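Probable zinc protease PqqL (Escherichia coli, PDB 6OFT) probably acts as a periplasmic zinc-dependent endopeptidase of the M16 family, the chain here being the first half of the full-length protein. Local coordinates at residues A[163-166]-A[167-171]; A[399-402]-A[403-407]; A[454-457]-A[458-462]. All blocks are in the same frame, centred on the assembly; numbering follows the deposited sequence.

All three contacts are local, each linking side chains three or four residues apart, yet their chemistry follows their place in the fold. Contact 1 lies in the loop between helices 148-160 and 175-180, partly buried and the nearest of the three to the chain centre; turn bonds and two arginines whose guanidinium groups overlap at a tilt shape it. Contact 2 runs along helix 398-408, buried on one face and solvent-facing on the other, with aliphatic, hydroxyl and carboxylate groups mixed. Contact 3, at the end of helix 448-459, is largely a surface contact apart from Leu454. No secondary-structure element is shared between them, and their centres stand about 36 to 40 Å apart.

Contact 1: A[163-166]-A[167-171]; sequences NTRN and LDREP
Arg165 and Arg169, four residues apart on a turning loop, lay their guanidinium groups over one another. Their NH2 atoms are 3.4 Å apart and the two planes are inclined by 40°, so this is a tilted, offset overlap. Further back, Arg169 CG rests 3.7 Å from Arg165 NE. A bend at chi2 of Arg165 (71°) swings its far end back beside Arg169. Two like charges this close would probably be costly alone, but the surroundings are likely to offset this: Arg169 NH2 forms a salt bridge with Asp47, while Arg165 NE bonds to Leu43 O and its cation meets the Trp234 ring. Arg169 NH1 also returns to Asp168 O at 2.8 Å; the donor stands well above the carbonyl plane of Asp168, while Asp168 O lies in the plane of the Arg169 guanidinium.

The backbone beneath positions both arginines. Leu167 N donates to Thr164 OG1 at 3.1 Å and weakly to Thr164 O, and the hydroxyl is itself tied to Leu161 O. Weak i to i+3 bonds follow from Asp168 N to Arg165 O (3.1 Å) and from Arg169 N to Asn166 O (3.2 Å), successive turns within the M16 (insulinase) family region.

Helix 148-160 flanks them, Arg157 bonding to Leu167 O and Trp150 touching Glu170, about 9 Å from the predicted zinc ligand His54 between side chains; Thr164 and Asn166 pack against Ala314 of strand 303-314.

Contact 2: A[399-402]-A[403-407]; sequences EETY and QLSKR
Ser405 and Thr401 make the tight side of this helical stretch. The hydroxyl Ser405 OG donates to Thr401 O at 2.7 Å, and Ser405 N reaches the same oxygen at 3.0 Å from the opposite face of its carbonyl plane, so one acceptor is gripped twice. OG lies anti to the serine carbonyl carbon (chi1 -59°), which folds it back on the preceding turn. Ser405 is buried against Leu366 and Phe274, whose helices 352-371 and 271-296 cover this face.

Next to it, Glu400 lies across Leu404. With its CG anti to the backbone N and a bend at chi2 (67°), the carboxylate doubles over the leucine, bringing Glu400 OE1 to 3.2 Å from Leu404 CG and 3.3 Å from Leu404 CD1. Shortening Glu400 to an alanine removes the carboxylate, and this flank of Leu404 would probably lose its cover, along with the touch on Pro4.

Toward solvent the packing is looser. Lys406, the exposed partner, runs alongside Tyr402, which also rests on helix 352-371; the lysine CG lies over one ring face and its CE 3.3 Å from Tyr402 OH, whereas NZ stays 4.1 Å from that hydroxyl. Glu399 OE2 and Gln403 OE1 face each other at 3.0 Å although both are acceptors, which leaves the modelled orientation of the amide doubtful.

The chemistry therefore divides around the helix: the extra hydroxyl bond of Ser405 lies on the buried face, while backbone bonds go all the way round. Glu400 covers Leu404 with its carboxylate; Lys406 covers Tyr402 with its aliphatic part, probably keeping its charge hydrated.

Contact 3: A[454-457]-A[458-462]; sequences LEKE and YANKK
Tyr458 lies side by side with Leu454, one helical turn earlier, both chains pointing the same way. Leu454 CG sits at the ring edge, in its plane, 4.0 Å from Tyr458 CE2, and Leu454 CD1 comes to 3.8 Å of that same CE2. Leu454 O also lies at the ring edge, near its plane, 3.2 Å from Tyr458 CD2. This is an i to i+4 pair in the last turns of helix 448-459, which leans on helix 331-348 through Asn336, Met339 and Ala340. CG of the tyrosine stands anti to its carbonyl carbon (chi1 -81°), a setting that lays the ring back along the preceding turn; its hydroxyl bonds to Asn336 OD1 of helix 331-348, fixing the far end of the ring.

The backbone shows the helix running out. Tyr458 N to Leu454 O and Ala459 N to Glu455 O are i to i+4 bonds, the second of 2.8 Å. Asn460, just past the end of the helix, still bonds through N to Lys456 O.

Charged and polar side chains dress the exposed side. Glu457 OE2 and Lys461 NZ are 4.4 Å apart, too far for a salt bridge, though their opposite charges probably attract weakly. Glu455, on another face, bonds through OE2 to a glycerol probably brought in by the crystallisation liquor. Lys456 lends its aliphatic part to Asn460, whose OD1 sits 3.5 Å from Lys456 CG. That oxygen also lies near Lys456 O, a pair of acceptors with no bond between them. The final turn closes with a three-residue step, Lys461 N donating to Tyr458 O at 3.2 Å.

Contact 1: A[163-166]-A[167-171]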
loop_
_atom_site.group_PDB
_atom_site.type_symbol
_atom_site.label_atom_id
_atom_site.label_comp_id
_atom_site.label_asym_id
_atom_site.label_seq_id
_atom_site.Cartn_x
_atom_site.Cartn_y
_atom_site.Cartn_z
ATOM N N ASN A 163 -14.107 9.555 -8.048
ATOM C CA ASN A 163 -14.767 8.400 -8.679
ATOM C C ASN A 163 -14.304 7.021 -8.167
ATOM O O ASN A 163 -14.433 6.034 -8.885
ATOM C CB ASN A 163 -14.653 8.473 -10.208
ATOM C CG ASN A 163 -15.206 9.731 -10.821
ATOM O OD1 ASN A 163 -16.126 10.357 -10.300
ATOM N ND2 ASN A 163 -14.653 10.127 -11.944
ATOM N N THR A 164 -13.813 6.945 -6.919
ATOM C CA THR A 164 -13.436 5.667 -6.309
ATOM C C THR A 164 -14.445 5.365 -5.195
ATOM O O THR A 164 -14.997 6.293 -4.614
ATOM C CB THR A 164 -12.018 5.710 -5.702
ATOM O OG1 THR A 164 -12.003 6.609 -4.612
ATOM C CG2 THR A 164 -10.942 6.096 -6.694
ATOM N N ARG A 165 -14.634 4.081 -4.843
ATOM C CA ARG A 165 -15.474 3.717 -3.694
ATOM C C ARG A 165 -14.712 4.137 -2.392
ATOM O O ARG A 165 -15.342 4.498 -1.395
ATOM C CB ARG A 165 -15.796 2.208 -3.728
ATOM C CG ARG A 165 -16.433 1.630 -2.471
ATOM C CD ARG A 165 -17.863 2.063 -2.226
ATOM N NE ARG A 165 -18.473 1.148 -1.269
ATOM C CZ ARG A 165 -19.777 1.019 -1.066
ATOM N NH1 ARG A 165 -20.641 1.773 -1.739
ATOM N NH2 ARG A 165 -20.231 0.126 -0.201
ATOM N N ASN A 166 -13.353 4.128 -2.456
ATOM C CA ASN A 166 -12.405 4.535 -1.408
ATOM C C ASN A 166 -12.700 5.937 -0.883
ATOM O O ASN A 166 -12.506 6.194 0.311
ATOM C CB ASN A 166 -10.960 4.486 -1.954
ATOM C CG ASN A 166 -10.566 3.120 -2.450
ATOM O OD1 ASN A 166 -11.099 2.627 -3.439
ATOM N ND2 ASN A 166 -9.641 2.463 -1.761
ATOM N N LEU A 167 -13.166 6.848 -1.773
ATOM C CA LEU A 167 -13.502 8.223 -1.394
ATOM C C LEU A 167 -14.576 8.238 -0.280
ATOM O O LEU A 167 -14.453 8.973 0.689
ATOM C CB LEU A 167 -13.961 9.028 -2.638
ATOM C CG LEU A 167 -14.438 10.496 -2.424
ATOM C CD1 LEU A 167 -13.261 11.433 -2.090
ATOM C CD2 LEU A 167 -15.186 11.015 -3.660
ATOM N N ASP A 168 -15.585 7.388 -0.401
ATOM C CA ASP A 168 -16.707 7.303 0.538
ATOM C C ASP A 168 -16.521 6.290 1.691
ATOM O O ASP A 168 -17.455 6.093 2.481
ATOM C CB ASP A 168 -17.971 6.944 -0.269
ATOM C CG ASP A 168 -18.317 7.997 -1.310
ATOM O OD1 ASP A 168 -18.658 9.127 -0.915
ATOM O OD2 ASP A 168 -18.231 7.688 -2.520
ATOM N N ARG A 169 -15.349 5.628 1.761
ATOM C CA ARG A 169 -15.104 4.549 2.716
ATOM C C ARG A 169 -13.765 4.615 3.474
ATOM O O ARG A 169 -13.085 3.591 3.593
ATOM C CB ARG A 169 -15.254 3.180 2.012
ATOM C CG ARG A 169 -16.681 2.837 1.537
ATOM C CD ARG A 169 -17.661 2.777 2.708
ATOM N NE ARG A 169 -19.015 2.389 2.315
ATOM C CZ ARG A 169 -19.953 3.238 1.909
ATOM N NH1 ARG A 169 -19.683 4.532 1.798
ATOM N NH2 ARG A 169 -21.166 2.798 1.601
ATOM N N GLU A 170 -13.435 5.774 4.077
ATOM C CA GLU A 170 -12.224 5.894 4.911
ATOM C C GLU A 170 -12.384 4.911 6.113
ATOM O O GLU A 170 -13.458 4.886 6.729
ATOM C CB GLU A 170 -12.041 7.333 5.409
ATOM C CG GLU A 170 -10.593 7.697 5.689
ATOM C CD GLU A 170 -10.377 8.821 6.689
ATOM O OE1 GLU A 170 -11.276 9.682 6.837
ATOM O OE2 GLU A 170 -9.299 8.842 7.325
ATOM N N PRO A 171 -11.373 4.050 6.407
ATOM C CA PRO A 171 -11.558 3.010 7.446
ATOM C C PRO A 171 -12.062 3.462 8.830
ATOM O O PRO A 171 -12.863 2.739 9.413
ATOM C CB PRO A 171 -10.183 2.343 7.529
ATOM C CG PRO A 171 -9.605 2.526 6.161
ATOM C CD PRO A 171 -10.071 3.889 5.713
#

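Contact 2: A[399-402]-A[403-407]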
loop_
_atom_site.group_PDB
_atom_site.type_symbol
_atom_site.label_atom_id
_atom_site.label_comp_id
_atom_site.label_asym_id
_atom_site.label_seq_id
_atom_site.Cartn_x
_atom_site.Cartn_y
_atom_site.Cartn_z
ATOM N N GLU A 399 14.950 -15.082 -7.224
ATOM C CA GLU A 399 15.504 -15.724 -8.427
ATOM C C GLU A 399 14.594 -15.519 -9.652
ATOM O O GLU A 399 15.092 -15.107 -10.697
ATOM C CB GLU A 399 15.785 -17.214 -8.153
ATOM C CG GLU A 399 16.312 -18.027 -9.327
ATOM C CD GLU A 399 17.626 -17.631 -9.974
ATOM O OE1 GLU A 399 18.458 -16.956 -9.329
ATOM O OE2 GLU A 399 17.819 -18.013 -11.149
ATOM N N GLU A 400 13.267 -15.750 -9.513
ATOM C CA GLU A 400 12.326 -15.510 -10.617
ATOM C C GLU A 400 12.311 -14.040 -11.016
ATOM O O GLU A 400 12.306 -13.739 -12.212
ATOM C CB GLU A 400 10.907 -15.996 -10.271
ATOM C CG GLU A 400 9.833 -15.667 -11.305
ATOM C CD GLU A 400 9.891 -16.321 -12.678
ATOM O OE1 GLU A 400 8.960 -16.087 -13.480
ATOM O OE2 GLU A 400 10.857 -17.061 -12.963
ATOM N N THR A 401 12.303 -13.118 -10.018
ATOM C CA THR A 401 12.306 -11.666 -10.256
ATOM C C THR A 401 13.538 -11.288 -11.082
ATOM O O THR A 401 13.412 -10.582 -12.074
ATOM C CB THR A 401 12.210 -10.898 -8.927
ATOM O OG1 THR A 401 11.045 -11.334 -8.231
ATOM C CG2 THR A 401 12.131 -9.402 -9.118
ATOM N N TYR A 402 14.707 -11.800 -10.704
ATOM C CA TYR A 402 15.964 -11.563 -11.418
ATOM C C TYR A 402 15.947 -12.089 -12.877
ATOM O O TYR A 402 16.294 -11.337 -13.799
ATOM C CB TYR A 402 17.142 -12.147 -10.610
ATOM C CG TYR A 402 18.486 -11.975 -11.283
ATOM C CD1 TYR A 402 18.989 -10.708 -11.568
ATOM C CD2 TYR A 402 19.265 -13.079 -11.617
ATOM C CE1 TYR A 402 20.223 -10.543 -12.192
ATOM C CE2 TYR A 402 20.504 -12.927 -12.241
ATOM C CZ TYR A 402 20.976 -11.655 -12.530
ATOM O OH TYR A 402 22.202 -11.492 -13.120
ATOM N N GLN A 403 15.576 -13.381 -13.072
ATOM C CA GLN A 403 15.487 -14.040 -14.387
ATOM C C GLN A 403 14.444 -13.350 -15.294
ATOM O O GLN A 403 14.751 -13.057 -16.453
ATOM C CB GLN A 403 15.148 -15.532 -14.233
ATOM C CG GLN A 403 16.299 -16.410 -13.734
ATOM C CD GLN A 403 15.971 -17.901 -13.697
ATOM O OE1 GLN A 403 16.846 -18.756 -13.887
ATOM N NE2 GLN A 403 14.717 -18.259 -13.433
ATOM N N LEU A 404 13.241 -13.049 -14.758
ATOM C CA LEU A 404 12.175 -12.360 -15.504
ATOM C C LEU A 404 12.618 -10.993 -15.977
ATOM O O LEU A 404 12.306 -10.629 -17.100
ATOM C CB LEU A 404 10.903 -12.168 -14.661
ATOM C CG LEU A 404 9.854 -13.256 -14.642
ATOM C CD1 LEU A 404 8.703 -12.853 -13.724
ATOM C CD2 LEU A 404 9.322 -13.580 -16.052
ATOM N N SER A 405 13.289 -10.214 -15.099
ATOM C CA SER A 405 13.795 -8.872 -15.410
ATOM C C SER A 405 14.842 -8.936 -16.509
ATOM O O SER A 405 14.725 -8.198 -17.477
ATOM C CB SER A 405 14.378 -8.207 -14.169
ATOM O OG SER A 405 13.394 -8.101 -13.155
ATOM N N LYS A 406 15.838 -9.851 -16.387
ATOM C CA LYS A 406 16.898 -10.070 -17.379
ATOM C C LYS A 406 16.323 -10.385 -18.771
ATOM O O LYS A 406 16.878 -9.947 -19.780
ATOM C CB LYS A 406 17.818 -11.220 -16.942
ATOM C CG LYS A 406 19.136 -10.773 -16.326
ATOM C CD LYS A 406 20.325 -11.336 -17.081
ATOM C CE LYS A 406 21.636 -11.061 -16.384
ATOM N NZ LYS A 406 22.802 -11.546 -17.172
ATOM N N ARG A 407 15.229 -11.150 -18.822
ATOM C CA ARG A 407 14.604 -11.550 -20.079
ATOM C C ARG A 407 13.525 -10.569 -20.592
ATOM O O ARG A 407 13.552 -10.214 -21.759
ATOM C CB ARG A 407 14.043 -12.972 -19.954
ATOM C CG ARG A 407 13.300 -13.464 -21.197
ATOM C CD ARG A 407 12.883 -14.908 -21.071
ATOM N NE ARG A 407 11.946 -15.112 -19.969
ATOM C CZ ARG A 407 10.627 -15.104 -20.102
ATOM N NH1 ARG A 407 10.074 -14.903 -21.294
ATOM N NH2 ARG A 407 9.850 -15.301 -19.049
#

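Contact 3: A[454-457]-A[458-462]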
loop_
_atom_site.group_PDB
_atom_site.type_symbol
_atom_site.label_atom_id
_atom_site.label_comp_id
_atom_site.label_asym_id
_atom_site.label_seq_id
_atom_site.Cartn_x
_atom_site.Cartn_y
_atom_site.Cartn_z
ATOM N N LEU A 454 3.478 28.967 -17.919
ATOM C CA LEU A 454 4.835 28.466 -17.758
ATOM C C LEU A 454 5.008 27.175 -18.564
ATOM O O LEU A 454 6.043 26.986 -19.198
ATOM C CB LEU A 454 5.164 28.266 -16.271
ATOM C CG LEU A 454 6.649 28.069 -15.919
ATOM C CD1 LEU A 454 7.506 29.319 -16.302
ATOM C CD2 LEU A 454 6.814 27.707 -14.443
ATOM N N GLU A 455 3.985 26.363 -18.629
ATOM C CA GLU A 455 4.017 25.114 -19.421
ATOM C C GLU A 455 4.086 25.481 -20.907
ATOM O O GLU A 455 4.898 24.920 -21.596
ATOM C CB GLU A 455 2.787 24.268 -19.100
ATOM C CG GLU A 455 2.766 22.909 -19.753
ATOM C CD GLU A 455 1.493 22.140 -19.474
ATOM O OE1 GLU A 455 0.545 22.319 -20.191
ATOM O OE2 GLU A 455 1.450 21.424 -18.525
ATOM N N LYS A 456 3.286 26.412 -21.357
ATOM C CA LYS A 456 3.275 26.831 -22.766
ATOM C C LYS A 456 4.642 27.421 -23.163
ATOM O O LYS A 456 5.138 27.145 -24.257
ATOM C CB LYS A 456 2.143 27.852 -23.006
ATOM C CG LYS A 456 1.956 28.236 -24.475
ATOM C CD LYS A 456 1.184 29.536 -24.623
ATOM C CE LYS A 456 0.882 29.818 -26.074
ATOM N NZ LYS A 456 0.397 31.210 -26.278
ATOM N N GLU A 457 5.229 28.244 -22.278
ATOM C CA GLU A 457 6.549 28.861 -22.447
ATOM C C GLU A 457 7.589 27.755 -22.720
ATOM O O GLU A 457 8.302 27.834 -23.718
ATOM C CB GLU A 457 6.919 29.636 -21.168
ATOM C CG GLU A 457 8.244 30.375 -21.202
ATOM C CD GLU A 457 8.574 31.082 -19.899
ATOM O OE1 GLU A 457 7.822 32.009 -19.517
ATOM O OE2 GLU A 457 9.585 30.710 -19.260
ATOM N N TYR A 458 7.630 26.717 -21.856
ATOM C CA TYR A 458 8.551 25.586 -21.988
ATOM C C TYR A 458 8.246 24.695 -23.200
ATOM O O TYR A 458 9.187 24.255 -23.865
ATOM C CB TYR A 458 8.637 24.772 -20.692
ATOM C CG TYR A 458 9.575 25.401 -19.684
ATOM C CD1 TYR A 458 10.957 25.303 -19.832
ATOM C CD2 TYR A 458 9.084 26.109 -18.591
ATOM C CE1 TYR A 458 11.826 25.889 -18.914
ATOM C CE2 TYR A 458 9.945 26.705 -17.668
ATOM C CZ TYR A 458 11.317 26.589 -17.832
ATOM O OH TYR A 458 12.180 27.165 -16.927
ATOM N N ALA A 459 6.951 24.486 -23.522
ATOM C CA ALA A 459 6.526 23.675 -24.667
ATOM C C ALA A 459 6.972 24.261 -26.012
ATOM O O ALA A 459 7.212 23.499 -26.952
ATOM C CB ALA A 459 5.019 23.498 -24.659
ATOM N N ASN A 460 7.044 25.610 -26.103
ATOM C CA ASN A 460 7.435 26.358 -27.306
ATOM C C ASN A 460 8.933 26.700 -27.355
ATOM O O ASN A 460 9.371 27.370 -28.290
ATOM C CB ASN A 460 6.563 27.619 -27.489
ATOM C CG ASN A 460 5.069 27.369 -27.575
ATOM O OD1 ASN A 460 4.265 28.205 -27.163
ATOM N ND2 ASN A 460 4.652 26.229 -28.113
ATOM N N LYS A 461 9.708 26.242 -26.355
ATOM C CA LYS A 461 11.162 26.425 -26.302
ATOM C C LYS A 461 11.819 25.252 -27.028
ATOM O O LYS A 461 11.309 24.130 -26.970
ATOM C CB LYS A 461 11.666 26.416 -24.846
ATOM C CG LYS A 461 11.757 27.778 -24.183
ATOM C CD LYS A 461 12.502 27.669 -22.862
ATOM C CE LYS A 461 12.297 28.873 -21.976
ATOM N NZ LYS A 461 13.237 28.875 -20.822
ATOM N N LYS A 462 12.954 25.505 -27.695
ATOM C CA LYS A 462 13.738 24.464 -28.350
ATOM C C LYS A 462 14.784 24.062 -27.306
ATOM O O LYS A 462 15.902 24.586 -27.308
ATOM C CB LYS A 462 14.385 24.979 -29.651
ATOM C CG LYS A 462 13.407 25.134 -30.811
ATOM C CD LYS A 462 14.045 25.878 -31.977
ATOM C CE LYS A 462 13.035 26.275 -33.028
ATOM N NZ LYS A 462 13.680 26.939 -34.193
#